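Local coordinates for autophagy protein 5 (Saccharomyces cerevisiae, PDB 2DYO) that takes part in autophagic vesicle formation and cytoplasm-to-vacuole transport, and is required for nucleophagy and mitophagy, at residues F148-K152 and A164-L168; V154-N159 and S198-P204. All coordinates share one frame; numbering follows the deposited sequence.

Interaction 1 of 2, residues F148-K152 and A164-L168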
loop_
_atom_site.group_PDB
_atom_site.type_symbol
_atom_site.label_atom_id
_atom_site.label_comp_id
_atom_site.label_asym_id
_atom_site.label_seq_id
_atom_site.Cartn_x
_atom_site.Cartn_y
_atom_site.Cartn_z
ATOM N N PHE A 148 -12.849 2.550 -2.962
ATOM C CA PHE A 148 -14.152 2.297 -2.357
ATOM C C PHE A 148 -14.665 0.923 -2.791
ATOM O O PHE A 148 -15.337 0.231 -2.021
ATOM C CB PHE A 148 -15.149 3.398 -2.735
ATOM C CG PHE A 148 -16.472 3.270 -2.042
ATOM C CD1 PHE A 148 -17.495 2.514 -2.601
ATOM C CD2 PHE A 148 -16.671 3.853 -0.798
ATOM C CE1 PHE A 148 -18.703 2.342 -1.930
ATOM C CE2 PHE A 148 -17.876 3.688 -0.117
ATOM C CZ PHE A 148 -18.889 2.929 -0.682
ATOM N N HIS A 149 -14.326 0.520 -4.015
ATOM C CA HIS A 149 -14.737 -0.785 -4.523
ATOM C C HIS A 149 -13.996 -1.883 -3.749
ATOM O O HIS A 149 -14.496 -3.003 -3.596
ATOM C CB HIS A 149 -14.436 -0.896 -6.022
ATOM C CG HIS A 149 -15.022 -2.115 -6.661
ATOM N ND1 HIS A 149 -16.380 -2.289 -6.821
ATOM C CD2 HIS A 149 -14.439 -3.240 -7.139
ATOM C CE1 HIS A 149 -16.609 -3.469 -7.369
ATOM N NE2 HIS A 149 -15.448 -4.066 -7.572
ATOM N N GLN A 150 -12.800 -1.555 -3.264
ATOM C CA GLN A 150 -12.016 -2.495 -2.467
ATOM C C GLN A 150 -12.773 -2.720 -1.157
ATOM O O GLN A 150 -12.960 -3.854 -0.717
ATOM C CB GLN A 150 -10.630 -1.921 -2.139
ATOM C CG GLN A 150 -9.593 -1.968 -3.258
ATOM C CD GLN A 150 -9.254 -3.383 -3.688
ATOM O OE1 GLN A 150 -9.995 -4.009 -4.449
ATOM N NE2 GLN A 150 -8.136 -3.901 -3.191
ATOM N N TRP A 151 -13.214 -1.628 -0.539
ATOM C CA TRP A 151 -13.932 -1.734 0.723
ATOM C C TRP A 151 -15.286 -2.401 0.600
ATOM O O TRP A 151 -15.765 -3.020 1.541
ATOM C CB TRP A 151 -14.073 -0.365 1.391
ATOM C CG TRP A 151 -12.894 -0.024 2.248
ATOM C CD1 TRP A 151 -11.835 0.772 1.915
ATOM C CD2 TRP A 151 -12.627 -0.521 3.564
ATOM N NE1 TRP A 151 -10.922 0.800 2.945
ATOM C CE2 TRP A 151 -11.383 0.013 3.968
ATOM C CE3 TRP A 151 -13.320 -1.370 4.445
ATOM C CZ2 TRP A 151 -10.814 -0.275 5.217
ATOM C CZ3 TRP A 151 -12.753 -1.654 5.687
ATOM C CH2 TRP A 151 -11.512 -1.106 6.058
ATOM N N LYS A 152 -15.912 -2.273 -0.569
ATOM C CA LYS A 152 -17.207 -2.911 -0.780
ATOM C C LYS A 152 -17.015 -4.433 -0.760
ATOM O O LYS A 152 -17.813 -5.170 -0.181
ATOM C CB LYS A 152 -17.810 -2.456 -2.108
ATOM C CG LYS A 152 -19.255 -2.864 -2.301
ATOM C CD LYS A 152 -19.799 -2.378 -3.657
ATOM C CE LYS A 152 -21.223 -2.880 -3.890
ATOM N NZ LYS A 152 -21.732 -2.451 -5.224
ATOM N N ALA A 164 -23.578 -2.884 5.315
ATOM C CA ALA A 164 -22.960 -1.881 6.172
ATOM C C ALA A 164 -22.352 -0.701 5.416
ATOM O O ALA A 164 -22.524 0.453 5.817
ATOM C CB ALA A 164 -21.896 -2.531 7.046
ATOM N N ILE A 165 -21.642 -0.980 4.329
ATOM C CA ILE A 165 -21.006 0.093 3.572
ATOM C C ILE A 165 -21.985 0.846 2.673
ATOM O O ILE A 165 -21.827 2.045 2.447
ATOM C CB ILE A 165 -19.815 -0.443 2.723
ATOM C CG1 ILE A 165 -19.010 0.732 2.160
ATOM C CG2 ILE A 165 -20.317 -1.337 1.601
ATOM C CD1 ILE A 165 -17.807 0.307 1.324
ATOM N N MET A 166 -22.999 0.151 2.174
ATOM C CA MET A 166 -23.991 0.783 1.307
ATOM C C MET A 166 -24.907 1.712 2.097
ATOM O O MET A 166 -25.578 2.573 1.524
ATOM C CB MET A 166 -24.825 -0.283 0.596
ATOM C CG MET A 166 -24.021 -1.178 -0.327
ATOM S SD MET A 166 -23.319 -0.298 -1.737
ATOM C CE MET A 166 -21.696 0.121 -1.155
ATOM N N SER A 167 -24.922 1.541 3.414
ATOM C CA SER A 167 -25.764 2.351 4.286
ATOM C C SER A 167 -25.121 3.658 4.721
ATOM O O SER A 167 -25.767 4.486 5.360
ATOM C CB SER A 167 -26.167 1.544 5.521
ATOM O OG SER A 167 -26.960 0.433 5.144
ATOM N N LEU A 168 -23.846 3.844 4.394
ATOM C CA LEU A 168 -23.168 5.084 4.753
ATOM C C LEU A 168 -23.777 6.193 3.898
ATOM O O LEU A 168 -24.240 5.930 2.792
ATOM C CB LEU A 168 -21.672 4.987 4.444
ATOM C CG LEU A 168 -20.818 3.960 5.188
ATOM C CD1 LEU A 168 -19.380 4.028 4.658
ATOM C CD2 LEU A 168 -20.847 4.241 6.674
#

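Interaction 2 of 2, residues V154-N159 and S198-P204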
loop_
_atom_site.group_PDB
_atom_site.type_symbol
_atom_site.label_atom_id
_atom_site.label_comp_id
_atom_site.label_asym_id
_atom_site.label_seq_id
_atom_site.Cartn_x
_atom_site.Cartn_y
_atom_site.Cartn_z
ATOM N N VAL A 154 -14.527 -5.990 0.712
ATOM C CA VAL A 154 -14.138 -6.294 2.084
ATOM C C VAL A 154 -15.366 -6.426 2.982
ATOM O O VAL A 154 -15.484 -7.388 3.732
ATOM C CB VAL A 154 -13.187 -5.209 2.652
ATOM C CG1 VAL A 154 -13.008 -5.385 4.148
ATOM C CG2 VAL A 154 -11.838 -5.301 1.953
ATOM N N CYS A 155 -16.289 -5.473 2.889
ATOM C CA CYS A 155 -17.502 -5.517 3.702
ATOM C C CYS A 155 -18.224 -6.846 3.484
ATOM O O CYS A 155 -18.624 -7.518 4.440
ATOM C CB CYS A 155 -18.429 -4.350 3.337
ATOM S SG CYS A 155 -19.963 -4.238 4.298
ATOM N N PHE A 156 -18.368 -7.223 2.218
ATOM C CA PHE A 156 -19.023 -8.470 1.848
ATOM C C PHE A 156 -18.285 -9.690 2.396
ATOM O O PHE A 156 -18.905 -10.633 2.882
ATOM C CB PHE A 156 -19.118 -8.588 0.329
ATOM C CG PHE A 156 -19.793 -9.843 -0.130
ATOM C CD1 PHE A 156 -21.154 -10.036 0.089
ATOM C CD2 PHE A 156 -19.064 -10.855 -0.746
ATOM C CE1 PHE A 156 -21.780 -11.218 -0.296
ATOM C CE2 PHE A 156 -19.682 -12.046 -1.137
ATOM C CZ PHE A 156 -21.044 -12.227 -0.910
ATOM N N ILE A 157 -16.960 -9.671 2.304
ATOM C CA ILE A 157 -16.143 -10.779 2.792
ATOM C C ILE A 157 -16.248 -10.906 4.313
ATOM O O ILE A 157 -16.425 -12.008 4.845
ATOM C CB ILE A 157 -14.657 -10.582 2.384
ATOM C CG1 ILE A 157 -14.540 -10.649 0.856
ATOM C CG2 ILE A 157 -13.776 -11.649 3.044
ATOM C CD1 ILE A 157 -13.192 -10.205 0.302
ATOM N N LEU A 158 -16.161 -9.774 5.005
ATOM C CA LEU A 158 -16.239 -9.750 6.462
ATOM C C LEU A 158 -17.626 -9.996 7.042
ATOM O O LEU A 158 -17.769 -10.749 8.007
ATOM C CB LEU A 158 -15.730 -8.409 7.001
ATOM C CG LEU A 158 -14.235 -8.105 6.898
ATOM C CD1 LEU A 158 -13.992 -6.651 7.290
ATOM C CD2 LEU A 158 -13.450 -9.042 7.812
ATOM N N ASN A 159 -18.645 -9.371 6.457
ATOM C CA ASN A 159 -20.006 -9.495 6.973
ATOM C C ASN A 159 -20.954 -10.456 6.259
ATOM O O ASN A 159 -22.018 -10.779 6.785
ATOM C CB ASN A 159 -20.662 -8.113 7.025
ATOM C CG ASN A 159 -19.808 -7.091 7.747
ATOM O OD1 ASN A 159 -19.103 -7.420 8.703
ATOM N ND2 ASN A 159 -19.875 -5.836 7.302
ATOM N N SER A 198 -17.549 -6.468 13.867
ATOM C CA SER A 198 -17.928 -7.778 14.386
ATOM C C SER A 198 -16.865 -8.802 13.995
ATOM O O SER A 198 -15.906 -8.464 13.303
ATOM C CB SER A 198 -19.275 -8.195 13.798
ATOM O OG SER A 198 -19.178 -8.346 12.392
ATOM N N ARG A 199 -17.036 -10.048 14.430
ATOM C CA ARG A 199 -16.074 -11.091 14.091
ATOM C C ARG A 199 -16.325 -11.588 12.666
ATOM O O ARG A 199 -17.426 -12.014 12.320
ATOM C CB ARG A 199 -16.145 -12.259 15.086
ATOM C CG ARG A 199 -14.922 -13.182 15.019
ATOM C CD ARG A 199 -14.780 -14.039 16.271
ATOM N NE ARG A 199 -13.490 -14.730 16.330
ATOM C CZ ARG A 199 -13.159 -15.784 15.588
ATOM N NH1 ARG A 199 -14.023 -16.290 14.716
ATOM N NH2 ARG A 199 -11.959 -16.332 15.715
ATOM N N PRO A 200 -15.285 -11.538 11.825
ATOM C CA PRO A 200 -15.280 -11.944 10.416
ATOM C C PRO A 200 -15.886 -13.300 10.051
ATOM O O PRO A 200 -15.696 -14.296 10.749
ATOM C CB PRO A 200 -13.797 -11.885 10.048
ATOM C CG PRO A 200 -13.269 -10.805 10.934
ATOM C CD PRO A 200 -13.937 -11.122 12.249
ATOM N N ARG A 201 -16.617 -13.321 8.941
ATOM C CA ARG A 201 -17.202 -14.549 8.419
ATOM C C ARG A 201 -16.104 -15.181 7.557
ATOM O O ARG A 201 -15.977 -16.406 7.468
ATOM C CB ARG A 201 -18.424 -14.229 7.559
ATOM C CG ARG A 201 -19.696 -13.967 8.353
ATOM C CD ARG A 201 -20.117 -15.233 9.073
ATOM N NE ARG A 201 -21.524 -15.217 9.453
ATOM C CZ ARG A 201 -22.278 -16.308 9.534
ATOM N NH1 ARG A 201 -23.551 -16.214 9.889
ATOM N NH2 ARG A 201 -21.760 -17.496 9.247
ATOM N N HIS A 202 -15.316 -14.313 6.925
ATOM C CA HIS A 202 -14.186 -14.715 6.083
ATOM C C HIS A 202 -13.109 -13.651 6.232
ATOM O O HIS A 202 -13.399 -12.531 6.642
ATOM C CB HIS A 202 -14.583 -14.796 4.607
ATOM C CG HIS A 202 -15.431 -15.980 4.261
ATOM N ND1 HIS A 202 -16.806 -15.916 4.189
ATOM C CD2 HIS A 202 -15.096 -17.252 3.946
ATOM C CE1 HIS A 202 -17.282 -17.099 3.843
ATOM N NE2 HIS A 202 -16.265 -17.929 3.689
ATOM N N ILE A 203 -11.866 -13.984 5.903
ATOM C CA ILE A 203 -10.792 -12.998 6.005
ATOM C C ILE A 203 -10.354 -12.477 4.634
ATOM O O ILE A 203 -10.002 -13.261 3.746
ATOM C CB ILE A 203 -9.527 -13.579 6.698
ATOM C CG1 ILE A 203 -9.846 -14.026 8.128
ATOM C CG2 ILE A 203 -8.415 -12.522 6.718
ATOM C CD1 ILE A 203 -10.157 -12.893 9.090
ATOM N N PRO A 204 -10.383 -11.145 4.445
ATOM C CA PRO A 204 -9.974 -10.519 3.185
ATOM C C PRO A 204 -8.448 -10.585 3.195
ATOM O O PRO A 204 -7.781 -9.704 3.753
ATOM C CB PRO A 204 -10.475 -9.077 3.325
ATOM C CG PRO A 204 -11.602 -9.184 4.334
ATOM C CD PRO A 204 -11.030 -10.159 5.329
HETATM O O HOH W 1 -18.364 -13.670 4.001
HETATM O O HOH W 2 -18.993 -10.105 10.647
#

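Interaction 1 of 2, residues F148-K152 and A164-L168
I165 sets its CD1 methyl between the F148 ring and W151 CB on the facing helix. Its CG1 stands anti to the backbone N (chi1 -169°) and the chain stays extended, which carries CD1 straight across to the ring of F148. I165 CD1 lies over one face as a CH-pi contact, 3.9 Å from the F148 ring centroid and 28° off the normal, and comes within 3.5 Å of F148 CZ. I165 CD1 also leans on the backbone of the facing helix, 3.7 Å from K152 N, and on W151 CB at 3.8 Å. The W151 indole continues past I165 to another partner, F276 O, which takes its NE1 in a hydrogen bond; the rings of W147 and F176 meet the indole edge-to-face. The contact lies in the alpha-helical bundle region of ATG5, packing the short helix 163-166 back on the long helix 142-159. K152 is the lysine that forms the isopeptide bond to ATG12, a conjugate absent here. M166 follows, its chain bent at chi2 and chi3, which brings M166 CE to the edge of the F148 ring, near its plane and 3.8 Å from F148 CE1. Meanwhile M166 SD reaches 4.0 Å from K152 CE, where the fully extended lysine chain crosses the methionine side chain at about a right angle.

Interaction 2 of 2, residues V154-N159 and S198-P204
L158 O, in the last turn of helix 142-159, is gripped by R201 N and by a water. R201 N donates to L158 O over 3.0 Å, tilted 25° out of the carbonyl plane. The water also touches S198 OG and R199 O; since acceptors near it outnumber its protons, these links need not all hold at once. A second water bridges I157 O and H202 ND1, 2.7 Å from each atom, and approaches the imidazole at its edge, in the ring plane. Next to these polar links the contact is apolar. With CG1 set beside the backbone N (chi1 -65°), I157 turns CG2 to the loop, where I157 CG2 lies 3.5 Å from P204 CG and 3.6 Å from H202 CB. L158 starts out pointing away from the loop, but L158 CD2 returns to lie 3.6 Å from both P200 CG and P204 CD; the leucine runs alongside P200 and crosses P204 at about a right angle. With L158 cut back to an alanine, P200 would probably lose its apolar partner on the helix and a gap open beside P204, left with I157 and V154. V154 CG1 adds a looser touch on P204 CG at 4.1 Å. The amide of N159 is held at the C-terminal end of helix 185-195, ND2 on I195 O and OD1 on S196 OG just beyond it. The loop thus runs from helix 185-195 past the end of helix 142-159 into strand 205-208 of the UblB domain, while Y270 of helix 266-273 packs on V154, L158 and P204.

In the fold
After strand 118-126 the chain enters helix 142-159, which supplies the first segment of both interactions in turn. It then reverses, and interaction 1 closes a short loop of 11 intervening residues by bringing helix 163-166 back on 148-152. Helices 170-182 and 185-195 follow before interaction 2 closes a much larger loop, 38 residues long, at 198-204. The two contacts cross rather than nest, because 154-159 lies between the segments of interaction 1. They also touch, where A164 and I165 pack on C155 SG. Interaction 1 stays within the helical bundle, whereas interaction 2 ties that bundle to the entrance of the UblB sheet.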